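Local atomic coordinates of lombricine kinase (Urechis caupo, PDB entry 3JPZ), a protein that catalyses the reversible transfer of the terminal phosphoryl group of ATP to the guanidino compound lombricine, as a member of the phosphagen kinase family. Residues V44-Q49 against P130-R135; G64-Y69 against G123-C128. All coordinates share one frame; numbering follows the deposited sequence.

How the interactions relate
Both interactions join the helical N-terminal part of the chain to the long loop between strand 113-122 of the large antiparallel sheet and helix 135-149. The order along the chain is 44-49, 64-69, 123-128, 130-135, so the pair of interaction 2 falls between the two partners of interaction 1. Their centres are about 10 Å apart, on the same side of the chain's centre, and they touch where Ser132 OG packs against Gly64 CA. Helix 44-53 supplies Lys46 to interaction 1; interaction 2 uses Gly64 to Glu66, just ahead of helix 68-71. Strand 113-122 carries residues seen to bind ADP, so the loop held here continues directly from a strand of the nucleotide site.

Interaction 1: V44-Q49 against P130-R135; sequences VDKVIQ and PPSCTR
The flat peptide carbonyl of Pro131 is met over one face: Lys46 NZ stands above its plane, 48° out of it, and still makes a short hydrogen bond of 2.7 Å to Pro131 O. At the rim of the proline ring, Pro131 CB rests against Lys46 CE at 3.7 Å. The hydroxyl of Ser132 lies alongside the same aliphatic chain, with Ser132 OG 3.5 Å from Lys46 CE and 3.7 Å from Lys46 CG. Lys46 reaches across by leaving its helix with CG anti to the backbone N, turning once at chi2 (68°) and then running straight to its ammonium group. NZ also donates to the carbonyl O of Ser192, so two backbone oxygens hold the charge, and they would be expected to stabilise it. Pro131 O has a further, weak partner in Arg196, and the proline side chain packs on Ile62. Two neighbours carry the arrangement to the dimer interface: Asp45 pairs with Arg135 of the second subunit, and Arg135 with Asp45 of that subunit. In this phosphagen kinase fold, the contact is a single lysine bridge from helix 44-53 of the N-terminal domain to the loop that leads into helix 135-149, whose N-cap is Thr134.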
loop_
_atom_site.group_PDB
_atom_site.type_symbol
_atom_site.label_atom_id
_atom_site.label_comp_id
_atom_site.label_asym_id
_atom_site.label_seq_id
_atom_site.Cartn_x
_atom_site.Cartn_y
_atom_site.Cartn_z
ATOM N N VAL A 44 3.940 5.691 -17.329
ATOM C CA VAL A 44 4.250 4.279 -17.498
ATOM C C VAL A 44 4.544 3.657 -16.138
ATOM O O VAL A 44 4.082 2.562 -15.838
ATOM C CB VAL A 44 5.444 4.052 -18.458
ATOM C CG1 VAL A 44 6.761 4.488 -17.819
ATOM C CG2 VAL A 44 5.512 2.589 -18.878
ATOM N N ASP A 45 5.291 4.379 -15.309
ATOM C CA ASP A 45 5.654 3.884 -13.995
ATOM C C ASP A 45 4.430 3.549 -13.171
ATOM O O ASP A 45 4.401 2.521 -12.514
ATOM C CB ASP A 45 6.528 4.891 -13.255
ATOM C CG ASP A 45 7.994 4.648 -13.487
ATOM O OD1 ASP A 45 8.309 3.748 -14.297
ATOM O OD2 ASP A 45 8.822 5.341 -12.862
ATOM N N LYS A 46 3.430 4.424 -13.206
ATOM C CA LYS A 46 2.159 4.174 -12.529
ATOM C C LYS A 46 1.476 2.888 -13.008
ATOM O O LYS A 46 1.026 2.079 -12.202
ATOM C CB LYS A 46 1.199 5.346 -12.756
ATOM C CG LYS A 46 -0.165 5.124 -12.128
ATOM C CD LYS A 46 -0.072 5.140 -10.621
ATOM C CE LYS A 46 -1.331 4.633 -9.980
ATOM N NZ LYS A 46 -1.257 4.745 -8.492
ATOM N N VAL A 47 1.364 2.704 -14.319
ATOM C CA VAL A 47 0.582 1.579 -14.814
ATOM C C VAL A 47 1.318 0.258 -14.630
ATOM O O VAL A 47 0.697 -0.801 -14.615
ATOM C CB VAL A 47 0.170 1.750 -16.284
ATOM C CG1 VAL A 47 -0.566 3.073 -16.461
ATOM C CG2 VAL A 47 1.386 1.658 -17.211
ATOM N N ILE A 48 2.635 0.313 -14.461
ATOM C CA ILE A 48 3.401 -0.927 -14.298
ATOM C C ILE A 48 3.830 -1.186 -12.863
ATOM O O ILE A 48 4.428 -2.222 -12.572
ATOM C CB ILE A 48 4.654 -0.952 -15.191
ATOM C CG1 ILE A 48 5.674 0.079 -14.710
ATOM C CG2 ILE A 48 4.274 -0.716 -16.644
ATOM C CD1 ILE A 48 7.050 -0.144 -15.246
ATOM N N GLN A 49 3.531 -0.262 -11.961
ATOM C CA GLN A 49 3.970 -0.407 -10.570
ATOM C C GLN A 49 3.686 -1.792 -9.981
ATOM O O GLN A 49 4.582 -2.416 -9.416
ATOM C CB GLN A 49 3.343 0.654 -9.673
ATOM C CG GLN A 49 3.881 0.605 -8.247
ATOM C CD GLN A 49 5.370 0.871 -8.174
ATOM O OE1 GLN A 49 5.832 1.941 -8.538
ATOM N NE2 GLN A 49 6.132 -0.111 -7.699
ATOM N N PRO A 130 -9.485 4.120 -9.901
ATOM C CA PRO A 130 -9.012 4.066 -8.511
ATOM C C PRO A 130 -7.496 4.193 -8.318
ATOM O O PRO A 130 -7.075 4.759 -7.320
ATOM C CB PRO A 130 -9.486 2.690 -8.049
ATOM C CG PRO A 130 -10.750 2.484 -8.811
ATOM C CD PRO A 130 -10.514 3.101 -10.164
ATOM N N PRO A 131 -6.681 3.664 -9.243
ATOM C CA PRO A 131 -5.245 3.799 -8.989
ATOM C C PRO A 131 -4.766 5.252 -8.988
ATOM O O PRO A 131 -3.825 5.559 -8.253
ATOM C CB PRO A 131 -4.603 3.015 -10.148
ATOM C CG PRO A 131 -5.677 2.070 -10.608
ATOM C CD PRO A 131 -6.956 2.852 -10.436
ATOM N N SER A 132 -5.408 6.119 -9.771
ATOM C CA SER A 132 -4.901 7.468 -10.010
ATOM C C SER A 132 -5.890 8.589 -9.691
ATOM O O SER A 132 -5.552 9.758 -9.818
ATOM C CB SER A 132 -4.477 7.605 -11.471
ATOM O OG SER A 132 -3.452 6.684 -11.790
ATOM N N CYS A 133 -7.102 8.240 -9.281
ATOM C CA CYS A 133 -8.130 9.245 -9.045
ATOM C C CYS A 133 -7.889 9.999 -7.745
ATOM O O CYS A 133 -7.473 9.424 -6.742
ATOM C CB CYS A 133 -9.509 8.595 -8.991
ATOM S SG CYS A 133 -9.719 7.487 -7.570
ATOM N N THR A 134 -8.171 11.296 -7.762
ATOM C CA THR A 134 -8.079 12.090 -6.558
ATOM C C THR A 134 -9.307 11.790 -5.715
ATOM O O THR A 134 -10.253 11.179 -6.205
ATOM C CB THR A 134 -8.074 13.592 -6.893
ATOM O OG1 THR A 134 -9.210 13.892 -7.713
ATOM C CG2 THR A 134 -6.807 13.977 -7.630
ATOM N N ARG A 135 -9.288 12.214 -4.454
ATOM C CA ARG A 135 -10.474 12.172 -3.601
ATOM C C ARG A 135 -11.656 12.909 -4.236
ATOM O O ARG A 135 -12.804 12.506 -4.071
ATOM C CB ARG A 135 -10.175 12.804 -2.243
ATOM C CG ARG A 135 -9.580 11.851 -1.228
ATOM C CD ARG A 135 -9.392 12.561 0.092
ATOM N NE ARG A 135 -8.540 13.730 -0.069
ATOM C CZ ARG A 135 -7.216 13.710 0.013
ATOM N NH1 ARG A 135 -6.523 14.833 -0.152
ATOM N NH2 ARG A 135 -6.587 12.569 0.263
#

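Interaction 2: G64-Y69 against G123-C128; sequences GDEESY and GIRGLC
Arg125 NH2 donates to Glu66 OE2 over 2.7 Å, the shortest sound polar bond here and one half of a side-on salt bridge. The other half runs from Arg125 NE to Glu66 OE1 over 3.1 Å, nearly straight at 164°, and each carboxylate oxygen offers its syn lone pair to its own nitrogen. A water stands unusually close to Glu66 OE1, 2.5 Å away, and accepts from Gly126 N at 2.9 Å, so the carboxylate reaches the backbone of the loop as well as its arginine. The fit is not quite flat. The two planes are 30° apart; OE1 lies in the guanidinium plane, whereas OE2 is tilted from it. A bend at chi3 (-72°) brings the arginine's head round to the glutamate, which comes to meet it on an extended chain.

Farther along, the loop leans on the start of the other segment. Cys128 CB sits 3.5 Å from Gly64 O, and Cys128 SG lies against Asp65 CB at 3.7 Å. This buried packing and the ion pair together tie the N-terminal helical part to the sheet-bearing part. Asp65 does its polar work elsewhere: OD1 accepts from Ser68 OG at 2.9 Å and, more weakly, caps Ser68 N at the turn into helix 68-71, while OD2 is bound by His40 and Thr38. On the opposing side, a type II turn from Ile124 to Leu127, with Gly126 at its third position, carries the arginine.

Arg125 has further partners, with NH1 bridged to Glu257 and NH2 bonded to the carbonyl O of Trp260. Held from several directions, the guanidinium has little freedom to rotate, and its two-point grip would be expected to keep Glu66 ionised.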
loop_
_atom_site.group_PDB
_atom_site.type_symbol
_atom_site.label_atom_id
_atom_site.label_comp_id
_atom_site.label_asym_id
_atom_site.label_seq_id
_atom_site.Cartn_x
_atom_site.Cartn_y
_atom_site.Cartn_z
ATOM N N GLY A 64 -4.257 3.904 -15.023
ATOM C CA GLY A 64 -4.590 4.990 -14.128
ATOM C C GLY A 64 -5.829 5.707 -14.630
ATOM O O GLY A 64 -6.552 6.345 -13.863
ATOM N N ASP A 65 -6.072 5.605 -15.929
ATOM C CA ASP A 65 -7.205 6.276 -16.552
ATOM C C ASP A 65 -7.481 5.711 -17.943
ATOM O O ASP A 65 -6.743 4.863 -18.438
ATOM C CB ASP A 65 -6.976 7.792 -16.606
ATOM C CG ASP A 65 -5.844 8.206 -17.555
ATOM O OD1 ASP A 65 -5.179 7.336 -18.155
ATOM O OD2 ASP A 65 -5.621 9.430 -17.705
ATOM N N GLU A 66 -8.555 6.177 -18.567
ATOM C CA GLU A 66 -8.996 5.616 -19.835
ATOM C C GLU A 66 -7.902 5.816 -20.866
ATOM O O GLU A 66 -7.644 4.947 -21.704
ATOM C CB GLU A 66 -10.290 6.293 -20.293
ATOM C CG GLU A 66 -10.668 5.987 -21.721
ATOM C CD GLU A 66 -12.101 6.362 -22.042
ATOM O OE1 GLU A 66 -12.718 7.130 -21.274
ATOM O OE2 GLU A 66 -12.609 5.886 -23.071
ATOM N N GLU A 67 -7.244 6.964 -20.762
ATOM C CA GLU A 67 -6.232 7.375 -21.715
ATOM C C GLU A 67 -5.009 6.464 -21.629
ATOM O O GLU A 67 -4.216 6.377 -22.559
ATOM C CB GLU A 67 -5.845 8.832 -21.454
ATOM C CG GLU A 67 -6.879 9.864 -21.935
ATOM C CD GLU A 67 -8.070 10.040 -20.991
ATOM O OE1 GLU A 67 -8.154 9.338 -19.961
ATOM O OE2 GLU A 67 -8.936 10.893 -21.280
ATOM N N SER A 68 -4.869 5.775 -20.506
ATOM C CA SER A 68 -3.759 4.852 -20.315
ATOM C C SER A 68 -3.639 3.852 -21.454
ATOM O O SER A 68 -2.539 3.520 -21.878
ATOM C CB SER A 68 -3.918 4.099 -19.001
ATOM O OG SER A 68 -3.626 4.938 -17.904
ATOM N N TYR A 69 -4.766 3.366 -21.951
ATOM C CA TYR A 69 -4.748 2.350 -23.002
ATOM C C TYR A 69 -4.162 2.859 -24.320
ATOM O O TYR A 69 -3.608 2.092 -25.098
ATOM C CB TYR A 69 -6.154 1.782 -23.205
ATOM C CG TYR A 69 -6.568 0.858 -22.084
ATOM C CD1 TYR A 69 -6.186 -0.475 -22.089
ATOM C CD2 TYR A 69 -7.312 1.318 -21.011
ATOM C CE1 TYR A 69 -6.549 -1.324 -21.068
ATOM C CE2 TYR A 69 -7.683 0.478 -19.989
ATOM C CZ TYR A 69 -7.297 -0.849 -20.025
ATOM O OH TYR A 69 -7.652 -1.712 -19.012
ATOM N N GLY A 123 -16.561 2.042 -15.931
ATOM C CA GLY A 123 -15.885 3.281 -15.597
ATOM C C GLY A 123 -16.731 4.457 -16.054
ATOM O O GLY A 123 -17.539 4.326 -16.971
ATOM N N ILE A 124 -16.561 5.601 -15.401
ATOM C CA ILE A 124 -17.261 6.818 -15.791
ATOM C C ILE A 124 -16.296 7.703 -16.572
ATOM O O ILE A 124 -15.283 8.148 -16.042
ATOM C CB ILE A 124 -17.788 7.562 -14.551
ATOM C CG1 ILE A 124 -18.565 6.601 -13.637
ATOM C CG2 ILE A 124 -18.663 8.743 -14.958
ATOM C CD1 ILE A 124 -19.765 5.931 -14.301
ATOM N N ARG A 125 -16.591 7.935 -17.845
ATOM C CA ARG A 125 -15.674 8.662 -18.716
ATOM C C ARG A 125 -15.390 10.056 -18.165
ATOM O O ARG A 125 -16.269 10.704 -17.594
ATOM C CB ARG A 125 -16.226 8.749 -20.142
ATOM C CG ARG A 125 -15.370 9.582 -21.085
ATOM C CD ARG A 125 -15.682 9.267 -22.537
ATOM N NE ARG A 125 -15.175 7.956 -22.929
ATOM C CZ ARG A 125 -15.577 7.287 -24.005
ATOM N NH1 ARG A 125 -16.501 7.796 -24.806
ATOM N NH2 ARG A 125 -15.055 6.105 -24.281
ATOM N N GLY A 126 -14.147 10.496 -18.326
ATOM C CA GLY A 126 -13.708 11.772 -17.802
ATOM C C GLY A 126 -13.012 11.670 -16.457
ATOM O O GLY A 126 -12.437 12.653 -15.990
ATOM N N LEU A 127 -13.044 10.491 -15.838
ATOM C CA LEU A 127 -12.569 10.351 -14.467
ATOM C C LEU A 127 -11.588 9.195 -14.290
ATOM O O LEU A 127 -11.808 8.087 -14.783
ATOM C CB LEU A 127 -13.746 10.152 -13.528
ATOM C CG LEU A 127 -14.780 11.280 -13.565
ATOM C CD1 LEU A 127 -16.035 10.864 -12.834
ATOM C CD2 LEU A 127 -14.205 12.547 -12.965
ATOM N N CYS A 128 -10.517 9.458 -13.551
ATOM C CA CYS A 128 -9.474 8.462 -13.363
ATOM C C CYS A 128 -9.985 7.258 -12.598
ATOM O O CYS A 128 -10.788 7.380 -11.684
ATOM C CB CYS A 128 -8.274 9.078 -12.643
ATOM S SG CYS A 128 -7.245 10.079 -13.728
HETATM O O HOH W 1 -12.193 8.667 -19.403
#